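Local coordinates for protein putative PTS system, cellobiose-specific IIA component (Streptococcus mutans, PDB 3L8R) that probably relays phosphoryl groups from HPr toward the IIB component during cellobiose uptake, as the trimeric IIA component of a bacterial phosphotransferase system, at residues A[34-39]-A[64-69]; A[38-43]-A[57-62]. All coordinates share one frame; numbering follows the deposited sequence.

Contact 1. Residues A[34-39]-A[64-69]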
loop_
_atom_site.group_PDB
_atom_site.type_symbol
_atom_site.label_atom_id
_atom_site.label_comp_id
_atom_site.label_asym_id
_atom_site.label_seq_id
_atom_site.Cartn_x
_atom_site.Cartn_y
_atom_site.Cartn_z
ATOM N N SER A 34 -5.739 12.023 -4.067
ATOM C CA SER A 34 -5.384 10.649 -4.367
ATOM C C SER A 34 -6.636 9.801 -4.522
ATOM O O SER A 34 -6.668 8.916 -5.387
ATOM C CB SER A 34 -4.302 10.077 -3.425
ATOM O OG SER A 34 -4.850 9.464 -2.248
ATOM N N GLY A 35 -7.694 10.142 -3.773
ATOM C CA GLY A 35 -9.016 9.487 -3.924
ATOM C C GLY A 35 -9.485 9.621 -5.372
ATOM O O GLY A 35 -9.894 8.657 -6.023
ATOM N N ASN A 36 -9.395 10.827 -5.907
ATOM C CA ASN A 36 -9.762 11.059 -7.281
ATOM C C ASN A 36 -8.890 10.244 -8.227
ATOM O O ASN A 36 -9.400 9.607 -9.169
ATOM C CB ASN A 36 -9.634 12.529 -7.613
ATOM C CG ASN A 36 -10.284 12.878 -8.938
ATOM O OD1 ASN A 36 -9.827 13.765 -9.654
ATOM N ND2 ASN A 36 -11.360 12.196 -9.262
ATOM N N ALA A 37 -7.576 10.236 -7.972
ATOM C CA ALA A 37 -6.664 9.513 -8.861
ATOM C C ALA A 37 -6.994 8.056 -8.767
ATOM O O ALA A 37 -6.967 7.354 -9.776
ATOM C CB ALA A 37 -5.182 9.783 -8.519
ATOM N N ARG A 38 -7.375 7.584 -7.578
ATOM C CA ARG A 38 -7.762 6.191 -7.503
ATOM C C ARG A 38 -8.980 5.876 -8.321
ATOM O O ARG A 38 -9.053 4.811 -8.936
ATOM C CB ARG A 38 -7.962 5.691 -6.083
ATOM C CG ARG A 38 -7.716 4.194 -5.989
ATOM C CD ARG A 38 -8.184 3.677 -4.599
ATOM N NE ARG A 38 -7.604 2.391 -4.255
ATOM C CZ ARG A 38 -6.477 2.215 -3.568
ATOM N NH1 ARG A 38 -5.771 3.228 -3.079
ATOM N NH2 ARG A 38 -6.096 0.988 -3.325
ATOM N N SER A 39 -9.976 6.753 -8.328
ATOM C CA SER A 39 -11.154 6.421 -9.114
ATOM C C SER A 39 -10.799 6.456 -10.584
ATOM O O SER A 39 -11.372 5.715 -11.378
ATOM C CB SER A 39 -12.329 7.345 -8.813
ATOM O OG SER A 39 -12.133 8.624 -9.397
ATOM N N ASN A 64 -2.299 9.947 -13.030
ATOM C CA ASN A 64 -1.021 10.568 -12.745
ATOM C C ASN A 64 -1.070 12.096 -12.551
ATOM O O ASN A 64 -0.515 12.605 -11.561
ATOM C CB ASN A 64 0.030 10.170 -13.792
ATOM C CG ASN A 64 1.424 10.084 -13.195
ATOM O OD1 ASN A 64 2.357 10.605 -13.766
ATOM N ND2 ASN A 64 1.563 9.434 -12.025
ATOM N N ASP A 65 -1.750 12.826 -13.447
ATOM C CA ASP A 65 -1.892 14.259 -13.258
ATOM C C ASP A 65 -2.413 14.579 -11.872
ATOM O O ASP A 65 -1.910 15.505 -11.227
ATOM C CB ASP A 65 -2.842 14.894 -14.272
ATOM C CG ASP A 65 -2.291 14.894 -15.673
ATOM O OD1 ASP A 65 -1.030 14.873 -15.823
ATOM O OD2 ASP A 65 -3.148 14.892 -16.612
ATOM N N GLU A 66 -3.431 13.845 -11.434
ATOM C CA GLU A 66 -3.995 14.062 -10.110
ATOM C C GLU A 66 -3.099 13.576 -8.974
ATOM O O GLU A 66 -2.880 14.298 -7.969
ATOM C CB GLU A 66 -5.370 13.425 -10.015
ATOM C CG GLU A 66 -6.220 13.780 -11.183
ATOM C CD GLU A 66 -6.325 15.296 -11.415
ATOM O OE1 GLU A 66 -6.009 16.133 -10.526
ATOM O OE2 GLU A 66 -6.754 15.639 -12.517
ATOM N N LEU A 67 -2.575 12.362 -9.137
ATOM C CA LEU A 67 -1.687 11.799 -8.138
ATOM C C LEU A 67 -0.557 12.758 -7.851
ATOM O O LEU A 67 -0.251 13.006 -6.694
ATOM C CB LEU A 67 -1.136 10.445 -8.565
ATOM C CG LEU A 67 -1.624 9.182 -7.872
ATOM C CD1 LEU A 67 -0.497 8.165 -8.003
ATOM C CD2 LEU A 67 -1.971 9.430 -6.387
ATOM N N LEU A 68 0.038 13.316 -8.893
ATOM C CA LEU A 68 1.122 14.285 -8.722
ATOM C C LEU A 68 0.827 15.396 -7.725
ATOM O O LEU A 68 1.721 15.799 -6.957
ATOM C CB LEU A 68 1.520 14.912 -10.060
ATOM C CG LEU A 68 3.018 15.198 -10.080
ATOM C CD1 LEU A 68 3.722 14.033 -10.847
ATOM C CD2 LEU A 68 3.369 16.636 -10.646
ATOM N N LYS A 69 -0.423 15.867 -7.702
ATOM C CA LYS A 69 -0.776 16.924 -6.747
ATOM C C LYS A 69 -0.631 16.393 -5.338
ATOM O O LYS A 69 -0.136 17.126 -4.431
ATOM C CB LYS A 69 -2.178 17.472 -6.961
ATOM C CG LYS A 69 -2.442 18.037 -8.351
ATOM C CD LYS A 69 -3.938 18.225 -8.559
ATOM C CE LYS A 69 -4.222 18.908 -9.931
ATOM N NZ LYS A 69 -5.689 19.135 -10.095
#
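The N36 amide and the E66 carboxylate cross at a slant, their planes 46° apart. They sit at the edge of two antiparallel helices of a three-helix bundle, with local axes 8.0 Å apart and at 160°. N36 turns its oxygen toward E66, and OD1 lies 3.9 Å from E66 CG. That methylene sits off the amide plane, toward one face. The E66 carboxylate is turned toward K69 instead: OE1 uses its syn lone pair to take K69 NZ at 3.0 Å, a salt bridge one turn along the same helix. The E66 chain is bent at chi2 (-54°), which helps bring the acid to the lysine. The small side chain of A37 is consistent with the close approach. Its CB points at helix 53-82 and rests 3.7 Å from both L67 CG and L67 N, so it meets backbone as well as side chain. A37 CB also lies 3.9 Å from E66 CB. L67 reaches on to L100 and T103 of helix 91-118, which places this contact at the bundle interior. S34 OG is hydrogen-bonded to H99 ND1, about one helical turn from the predicted phosphorylation site H95. S34 CB meets L67 CD2 at 3.8 Å.

Contact 2. Residues A[38-43]-A[57-62]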
loop_
_atom_site.group_PDB
_atom_site.type_symbol
_atom_site.label_atom_id
_atom_site.label_comp_id
_atom_site.label_asym_id
_atom_site.label_seq_id
_atom_site.Cartn_x
_atom_site.Cartn_y
_atom_site.Cartn_z
ATOM N N ARG A 38 -7.375 7.584 -7.578
ATOM C CA ARG A 38 -7.762 6.191 -7.503
ATOM C C ARG A 38 -8.980 5.876 -8.321
ATOM O O ARG A 38 -9.053 4.811 -8.936
ATOM C CB ARG A 38 -7.962 5.691 -6.083
ATOM C CG ARG A 38 -7.716 4.194 -5.989
ATOM C CD ARG A 38 -8.184 3.677 -4.599
ATOM N NE ARG A 38 -7.604 2.391 -4.255
ATOM C CZ ARG A 38 -6.477 2.215 -3.568
ATOM N NH1 ARG A 38 -5.771 3.228 -3.079
ATOM N NH2 ARG A 38 -6.096 0.988 -3.325
ATOM N N SER A 39 -9.976 6.753 -8.328
ATOM C CA SER A 39 -11.154 6.421 -9.114
ATOM C C SER A 39 -10.799 6.456 -10.584
ATOM O O SER A 39 -11.372 5.715 -11.378
ATOM C CB SER A 39 -12.329 7.345 -8.813
ATOM O OG SER A 39 -12.133 8.624 -9.397
ATOM N N ILE A 40 -9.835 7.283 -10.956
ATOM C CA ILE A 40 -9.501 7.346 -12.358
ATOM C C ILE A 40 -8.761 6.095 -12.752
ATOM O O ILE A 40 -8.945 5.560 -13.882
ATOM C CB ILE A 40 -8.725 8.613 -12.767
ATOM C CG1 ILE A 40 -9.562 9.867 -12.534
ATOM C CG2 ILE A 40 -8.429 8.560 -14.245
ATOM C CD1 ILE A 40 -8.713 11.067 -12.228
ATOM N N VAL A 41 -7.935 5.602 -11.834
ATOM C CA VAL A 41 -7.225 4.380 -12.159
ATOM C C VAL A 41 -8.232 3.268 -12.409
ATOM O O VAL A 41 -8.053 2.463 -13.337
ATOM C CB VAL A 41 -6.224 3.958 -11.081
ATOM C CG1 VAL A 41 -5.710 2.557 -11.401
ATOM C CG2 VAL A 41 -5.090 4.953 -11.002
ATOM N N HIS A 42 -9.280 3.218 -11.575
ATOM C CA HIS A 42 -10.343 2.232 -11.752
ATOM C C HIS A 42 -11.078 2.408 -13.076
ATOM O O HIS A 42 -11.350 1.448 -13.755
ATOM C CB HIS A 42 -11.321 2.229 -10.591
ATOM C CG HIS A 42 -10.850 1.418 -9.438
ATOM N ND1 HIS A 42 -10.823 0.039 -9.473
ATOM C CD2 HIS A 42 -10.357 1.784 -8.230
ATOM C CE1 HIS A 42 -10.344 -0.414 -8.324
ATOM N NE2 HIS A 42 -10.054 0.625 -7.552
ATOM N N GLU A 43 -11.325 3.639 -13.477
ATOM C CA GLU A 43 -11.741 3.915 -14.864
ATOM C C GLU A 43 -10.803 3.211 -15.843
ATOM O O GLU A 43 -11.263 2.397 -16.651
ATOM C CB GLU A 43 -11.835 5.416 -15.146
ATOM C CG GLU A 43 -12.837 6.154 -14.279
ATOM C CD GLU A 43 -13.218 7.501 -14.863
ATOM O OE1 GLU A 43 -12.676 8.545 -14.471
ATOM O OE2 GLU A 43 -14.090 7.506 -15.751
ATOM N N GLU A 57 -5.052 3.861 -21.304
ATOM C CA GLU A 57 -3.743 4.491 -21.285
ATOM C C GLU A 57 -3.807 5.962 -20.918
ATOM O O GLU A 57 -2.952 6.450 -20.127
ATOM C CB GLU A 57 -2.985 4.314 -22.586
ATOM C CG GLU A 57 -1.623 5.005 -22.503
ATOM C CD GLU A 57 -0.667 4.637 -23.616
ATOM O OE1 GLU A 57 0.483 5.128 -23.557
ATOM O OE2 GLU A 57 -1.041 3.876 -24.541
ATOM N N GLN A 58 -4.816 6.640 -21.488
ATOM C CA GLN A 58 -5.104 8.067 -21.231
ATOM C C GLN A 58 -5.517 8.290 -19.797
ATOM O O GLN A 58 -5.031 9.218 -19.150
ATOM C CB GLN A 58 -6.215 8.611 -22.164
ATOM C CG GLN A 58 -5.742 9.006 -23.553
ATOM C CD GLN A 58 -6.861 9.050 -24.587
ATOM O OE1 GLN A 58 -8.033 8.749 -24.272
ATOM N NE2 GLN A 58 -6.513 9.438 -25.844
ATOM N N LYS A 59 -6.419 7.447 -19.308
ATOM C CA LYS A 59 -6.871 7.531 -17.931
ATOM C C LYS A 59 -5.735 7.302 -16.935
ATOM O O LYS A 59 -5.631 8.016 -15.914
ATOM C CB LYS A 59 -8.019 6.555 -17.707
ATOM C CG LYS A 59 -9.447 7.191 -17.688
ATOM C CD LYS A 59 -9.704 8.278 -18.765
ATOM C CE LYS A 59 -11.159 8.730 -18.721
ATOM N NZ LYS A 59 -11.439 9.720 -17.642
ATOM N N LEU A 60 -4.857 6.342 -17.234
ATOM C CA LEU A 60 -3.607 6.217 -16.443
ATOM C C LEU A 60 -2.760 7.480 -16.400
ATOM O O LEU A 60 -2.091 7.723 -15.423
ATOM C CB LEU A 60 -2.766 4.989 -16.822
ATOM C CG LEU A 60 -3.462 3.684 -16.440
ATOM C CD1 LEU A 60 -2.839 2.453 -17.078
ATOM C CD2 LEU A 60 -3.546 3.533 -14.901
ATOM N N GLN A 61 -2.807 8.301 -17.428
ATOM C CA GLN A 61 -2.079 9.574 -17.395
ATOM C C GLN A 61 -2.827 10.673 -16.605
ATOM O O GLN A 61 -2.203 11.524 -15.932
ATOM C CB GLN A 61 -1.718 10.058 -18.818
ATOM C CG GLN A 61 -0.625 11.111 -18.806
ATOM C CD GLN A 61 -0.503 11.940 -20.102
ATOM O OE1 GLN A 61 0.336 12.855 -20.180
ATOM N NE2 GLN A 61 -1.327 11.629 -21.115
ATOM N N GLU A 62 -4.152 10.686 -16.685
ATOM C CA GLU A 62 -4.899 11.637 -15.876
ATOM C C GLU A 62 -4.720 11.329 -14.422
ATOM O O GLU A 62 -4.577 12.237 -13.620
ATOM C CB GLU A 62 -6.378 11.486 -16.096
ATOM C CG GLU A 62 -6.941 12.235 -17.178
ATOM C CD GLU A 62 -8.321 11.731 -17.434
ATOM O OE1 GLU A 62 -9.151 11.734 -16.461
ATOM O OE2 GLU A 62 -8.552 11.330 -18.603
#
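I40 packs across K59, the two side chains crossing at about a right angle. I40 CG2 does the touching. It stands anti to its own backbone nitrogen and reaches the opposite helix, 3.3 Å from K59 O and 3.8 Å from K59 CG. E62 CB flanks the same methyl at 4.0 Å. Beside them lies the apolar pair, V41 CG1 meeting L60 CD2 at 4.2 Å. The V41 CB points away from helix 53-82, and the leucine's end closes the distance. V41 also packs on L106 of helix 91-118, so all three helices of the bundle come together here. The two local helices run nearly exactly antiparallel, at 172°, and 57-62 falls in a predicted coiled coil. The charged contacts lie along the outer edge. K59 bends at chi2 (42°) and again at chi4 (80°), which curls its ammonium between two acids. NZ forms a long salt bridge to E43 OE1, 3.6 Å away. Within its own helix it makes weak hydrogen bonds to both E62 carboxylate oxygens, as part of a salt bridge. The shared lysine probably eases the repulsion between E43 OE1 and E62 OE1, which are 5.2 Å apart.

Overall arrangement
Both contacts join helix 20-49 to helix 53-82, with centres 8 Å apart. They touch where E66 of contact 1 packs on I40 of contact 2. Contact 1 is the deeper one, its centre about 4 Å from the centre of the chain. Contact 2, its centre about 11 Å from the same point, is only partly buried. Their chemistry follows this. Contact 1 joins A37 and S34 to L67 and the aliphatic part of E66, and its salt bridge stays within one helix. Contact 2 adds a charged network that spans both helices. Contact 1 lies nearer the predicted active-site histidine. Shared R38 touches neither partner segment and instead forms a salt bridge to E108 of the second subunit.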